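Local coordinates for protein mevalonate diphosphate decarboxylase (Legionella pneumophila, PDB 3LTO) that probably catalyses the ATP-dependent decarboxylation of mevalonate diphosphate to isopentenyl diphosphate, a step of isoprenoid and lipid biosynthesis, at residues A[301-305]-A[306-310]; A[82-86]-A[87-91]. One frame throughout, in Å; residues are numbered along the deposited sequence.

Interaction 1 (A[301-305]-A[306-310])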
# COMPACT_ATOMS: atom_id res chain seq x y z
N ARG A 301 23.52 30.22 13.10
CA ARG A 301 23.87 31.61 12.84
C ARG A 301 25.40 31.73 12.75
O ARG A 301 25.92 32.52 11.95
CB ARG A 301 23.33 32.51 13.96
CG ARG A 301 23.64 33.99 13.79
CD ARG A 301 22.98 34.86 14.87
NE ARG A 301 23.59 36.19 14.96
CZ ARG A 301 23.64 37.06 13.95
NH1 ARG A 301 23.12 36.75 12.77
NH2 ARG A 301 24.23 38.24 14.11
N GLN A 302 26.11 30.95 13.54
CA GLN A 302 27.57 30.97 13.52
C GLN A 302 28.11 30.46 12.18
O GLN A 302 29.06 31.00 11.63
CB GLN A 302 28.12 30.13 14.68
CG GLN A 302 29.64 30.01 14.71
CD GLN A 302 30.14 29.14 15.86
OE1 GLN A 302 31.35 28.89 15.98
NE2 GLN A 302 29.23 28.70 16.71
N PHE A 303 27.49 29.40 11.65
CA PHE A 303 27.94 28.86 10.37
C PHE A 303 27.59 29.80 9.21
O PHE A 303 28.38 29.98 8.29
CB PHE A 303 27.33 27.47 10.14
CG PHE A 303 27.75 26.85 8.84
CD1 PHE A 303 27.01 27.07 7.68
CD2 PHE A 303 28.92 26.10 8.76
CE1 PHE A 303 27.43 26.56 6.45
CE2 PHE A 303 29.36 25.59 7.53
CZ PHE A 303 28.61 25.82 6.38
N LYS A 304 26.39 30.38 9.25
CA LYS A 304 25.97 31.30 8.21
C LYS A 304 26.91 32.50 8.20
O LYS A 304 27.36 32.95 7.14
CB LYS A 304 24.53 31.77 8.49
CG LYS A 304 24.02 32.85 7.54
CD LYS A 304 22.57 33.20 7.87
CE LYS A 304 21.97 34.14 6.84
NZ LYS A 304 20.48 34.26 6.97
N SER A 305 27.20 33.01 9.39
CA SER A 305 28.09 34.16 9.53
C SER A 305 29.49 33.84 9.04
O SER A 305 30.04 34.56 8.20
CB SER A 305 28.16 34.59 11.01
OG SER A 305 26.90 35.02 11.50
N ASP A 306 30.07 32.76 9.55
CA ASP A 306 31.43 32.40 9.20
C ASP A 306 31.67 31.76 7.83
O ASP A 306 32.80 31.80 7.33
CB ASP A 306 32.04 31.49 10.28
CG ASP A 306 32.13 32.16 11.63
OD1 ASP A 306 32.14 33.41 11.69
OD2 ASP A 306 32.21 31.44 12.65
N HIS A 307 30.65 31.19 7.20
CA HIS A 307 30.88 30.56 5.90
C HIS A 307 29.89 30.80 4.77
O HIS A 307 30.18 30.47 3.62
CB HIS A 307 31.05 29.05 6.09
CG HIS A 307 32.15 28.67 7.03
ND1 HIS A 307 31.93 28.46 8.38
CD2 HIS A 307 33.47 28.47 6.83
CE1 HIS A 307 33.07 28.15 8.97
NE2 HIS A 307 34.02 28.15 8.05
N LEU A 308 28.73 31.37 5.06
CA LEU A 308 27.72 31.62 4.02
C LEU A 308 27.65 33.06 3.55
O LEU A 308 27.64 33.34 2.35
CB LEU A 308 26.35 31.17 4.52
CG LEU A 308 25.84 29.78 4.10
CD1 LEU A 308 26.99 28.85 3.78
CD2 LEU A 308 24.97 29.23 5.22
N VAL A 309 27.58 33.98 4.51
CA VAL A 309 27.51 35.40 4.20
C VAL A 309 28.67 35.83 3.30
O VAL A 309 29.83 35.50 3.56
CB VAL A 309 27.56 36.23 5.48
CG1 VAL A 309 27.67 37.70 5.15
CG2 VAL A 309 26.32 35.95 6.32
N GLY A 310 28.33 36.55 2.23
CA GLY A 310 29.35 37.01 1.31
C GLY A 310 29.80 35.99 0.29
O GLY A 310 30.56 36.32 -0.63
O HOH W 1 31.13 33.99 5.56
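Phe303 meets His307 and Leu308 one turn further along the same helix. The CB of His307 lies over one face of the phenyl ring, 4.2 Å from its centroid and close to the ring normal, in a CH-pi contact. The imidazole itself is slid well off the phenyl, planes 29° apart, so the two rings scarcely overlap and ND1 comes to rest 3.8 Å from Phe303 CD2. That nitrogen is buried here without a polar partner in the model. Leu308 adds its CD1 methyl, 3.5 Å from Phe303 CE1, while its CD2 approaches both the same ring and the CA of Lys304. The phenyl reaches these partners because its CG is anti to the backbone N (chi1 -180°). Beyond the segments, Phe270 meets Phe303 edge-to-face, and Val266 and Ile267 help to seat the ring against helix 258-274.

The backbone bonding changes over the same residues. Asp306 N still bonds to Gln302 O, but Lys304 O accepts two backbone donors, Leu308 N from above its carbonyl plane and Val309 N at 2.8 Å, nearly along the C=O axis. The CG2 methyl of Val309 packs beside this carbonyl and 4.0 Å from Lys304 CG. A water donates to Ser305 O and Val309 O, bridging the last turn to the departing chain, and Ser305 OG bonds to Arg301 O at 2.7 Å, on the opposite face of that carbonyl from Ser305 N. The bifurcated carbonyl and the wider, pi-type turn at 306-308 are features of a C-terminal helix end, here that of helix 297-308 in the GHMP-type C-terminal domain.

Interaction 2 (A[82-86]-A[87-91])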
# COMPACT_ATOMS: atom_id res chain seq x y z
N ARG A 82 -8.37 14.66 -13.78
CA ARG A 82 -8.37 13.41 -13.03
C ARG A 82 -9.26 13.56 -11.81
O ARG A 82 -10.07 12.68 -11.51
CB ARG A 82 -6.93 13.06 -12.61
CG ARG A 82 -6.80 11.92 -11.60
CD ARG A 82 -5.33 11.62 -11.27
NE ARG A 82 -4.57 11.34 -12.49
CZ ARG A 82 -3.56 12.07 -12.94
NH1 ARG A 82 -3.15 13.15 -12.28
NH2 ARG A 82 -2.98 11.75 -14.09
N LEU A 83 -9.12 14.67 -11.10
CA LEU A 83 -9.91 14.90 -9.90
C LEU A 83 -11.39 15.09 -10.23
O LEU A 83 -12.26 14.59 -9.53
CB LEU A 83 -9.36 16.11 -9.12
CG LEU A 83 -7.93 15.90 -8.62
CD1 LEU A 83 -7.43 17.16 -7.91
CD2 LEU A 83 -7.88 14.71 -7.67
N LYS A 84 -11.67 15.80 -11.32
CA LYS A 84 -13.05 16.03 -11.72
C LYS A 84 -13.74 14.72 -12.09
O LYS A 84 -14.91 14.50 -11.78
CB LYS A 84 -13.12 17.00 -12.90
CG LYS A 84 -12.68 18.41 -12.55
CD LYS A 84 -12.95 19.37 -13.70
CE LYS A 84 -12.16 18.99 -14.95
NZ LYS A 84 -12.35 20.02 -16.01
N GLU A 85 -13.00 13.84 -12.76
CA GLU A 85 -13.56 12.55 -13.15
C GLU A 85 -13.81 11.70 -11.91
O GLU A 85 -14.79 10.96 -11.85
CB GLU A 85 -12.61 11.84 -14.12
CG GLU A 85 -12.29 12.70 -15.33
CD GLU A 85 -11.32 12.04 -16.29
OE1 GLU A 85 -10.37 11.36 -15.83
OE2 GLU A 85 -11.51 12.22 -17.51
N TYR A 86 -12.94 11.82 -10.91
CA TYR A 86 -13.11 11.05 -9.68
C TYR A 86 -14.45 11.41 -9.03
O TYR A 86 -15.14 10.56 -8.48
CB TYR A 86 -11.96 11.34 -8.71
CG TYR A 86 -12.12 10.71 -7.34
CD1 TYR A 86 -11.92 9.35 -7.14
CD2 TYR A 86 -12.46 11.49 -6.23
CE1 TYR A 86 -12.06 8.77 -5.87
CE2 TYR A 86 -12.60 10.93 -4.96
CZ TYR A 86 -12.40 9.57 -4.79
OH TYR A 86 -12.53 9.01 -3.53
N PHE A 87 -14.81 12.69 -9.10
CA PHE A 87 -16.07 13.17 -8.53
C PHE A 87 -17.21 13.12 -9.55
O PHE A 87 -18.36 13.40 -9.20
CB PHE A 87 -15.91 14.62 -8.04
CG PHE A 87 -15.23 14.74 -6.71
CD1 PHE A 87 -15.97 14.79 -5.53
CD2 PHE A 87 -13.84 14.83 -6.64
CE1 PHE A 87 -15.34 14.92 -4.30
CE2 PHE A 87 -13.20 14.96 -5.41
CZ PHE A 87 -13.95 15.01 -4.24
N GLY A 88 -16.90 12.75 -10.79
CA GLY A 88 -17.92 12.68 -11.82
C GLY A 88 -18.47 14.05 -12.20
O GLY A 88 -19.64 14.19 -12.54
N TYR A 89 -17.60 15.06 -12.15
CA TYR A 89 -18.00 16.42 -12.49
C TYR A 89 -17.61 16.79 -13.91
O TYR A 89 -16.58 16.34 -14.42
CB TYR A 89 -17.33 17.40 -11.53
CG TYR A 89 -17.68 18.85 -11.78
CD1 TYR A 89 -18.85 19.40 -11.26
CD2 TYR A 89 -16.82 19.69 -12.50
CE1 TYR A 89 -19.16 20.74 -11.43
CE2 TYR A 89 -17.12 21.05 -12.68
CZ TYR A 89 -18.29 21.56 -12.14
OH TYR A 89 -18.60 22.90 -12.28
N VAL A 90 -18.43 17.62 -14.54
CA VAL A 90 -18.16 18.07 -15.90
C VAL A 90 -18.21 19.59 -15.89
O VAL A 90 -19.24 20.18 -15.57
CB VAL A 90 -19.21 17.55 -16.90
CG1 VAL A 90 -18.88 18.06 -18.31
CG2 VAL A 90 -19.23 16.02 -16.88
N GLY A 91 -17.09 20.23 -16.23
CA GLY A 91 -17.04 21.68 -16.24
C GLY A 91 -15.60 22.13 -16.08
O GLY A 91 -14.79 21.43 -15.47
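The Tyr86 and Phe87 rings form a T-shaped pair, planes at 85° and centroids 5.3 Å apart. The edge of the tyrosine, at CD2 and CE2, points at one face of the phenylalanine toward its rim, with Tyr86 CD2 3.6 Å from Phe87 CD2. At the edge of the Phe87 ring, in its plane, sits Leu83 O, 3.3 Å from CD2. Different first torsions bring these neighbours together: Tyr86 CG is anti to its N, whereas Phe87 CG stands beside its own N. Leu125, Thr129 and Pro134 bury the Phe87 side chain further. The Tyr89 ring receives the aliphatic part of Lys84 at its edge, CD lying 4.1 Å from Tyr89 CD2.

Beside the rings, the chain leaves helix 71-87. Phe87 N bonds to Leu83 O and weakly to Lys84 O; Gly88 then adopts positive phi (68°), and Tyr89 N turns back to Lys84 O at 2.8 Å, with a weak bond from Gly88 N to Glu85 O beside it, completing a Schellman motif. The side chain of Lys84 follows the reversed chain, bent at chi3 (-62°), and its NZ donates to Gly91 O at 2.9 Å from above that carbonyl plane.

Asp53 forms a salt bridge with the same NZ, so the buried ammonium is held by a carboxylate as well as a main-chain oxygen, a pairing that would probably keep it protonated. One lysine thus serves the turn twice, its carbonyl accepting the returning backbone and its ammonium gripping the chain two residues further on, tying the end of helix 71-87 to the approach of strand 93-99.

Interactions 1 and 2 are both C-terminal helix ends, but lie on opposite sides of the chain's centre, each centred about 26 Å from it. Their own centres are about 50 Å apart and their nearest atoms about 36 Å, so neither touches the other. Residues 82-91 belong to the N-terminal domain and 301-310 to the C-terminal one, placing a comparable backbone device in each half of the protein. The exits differ in their bonding: 82-91 leaves its helix through a Schellman turn and leads toward strand 93-99, whereas 301-310 has a wider, pi-type turn with a bridging water and leads toward strand 313-314. Both are local helix-end packing.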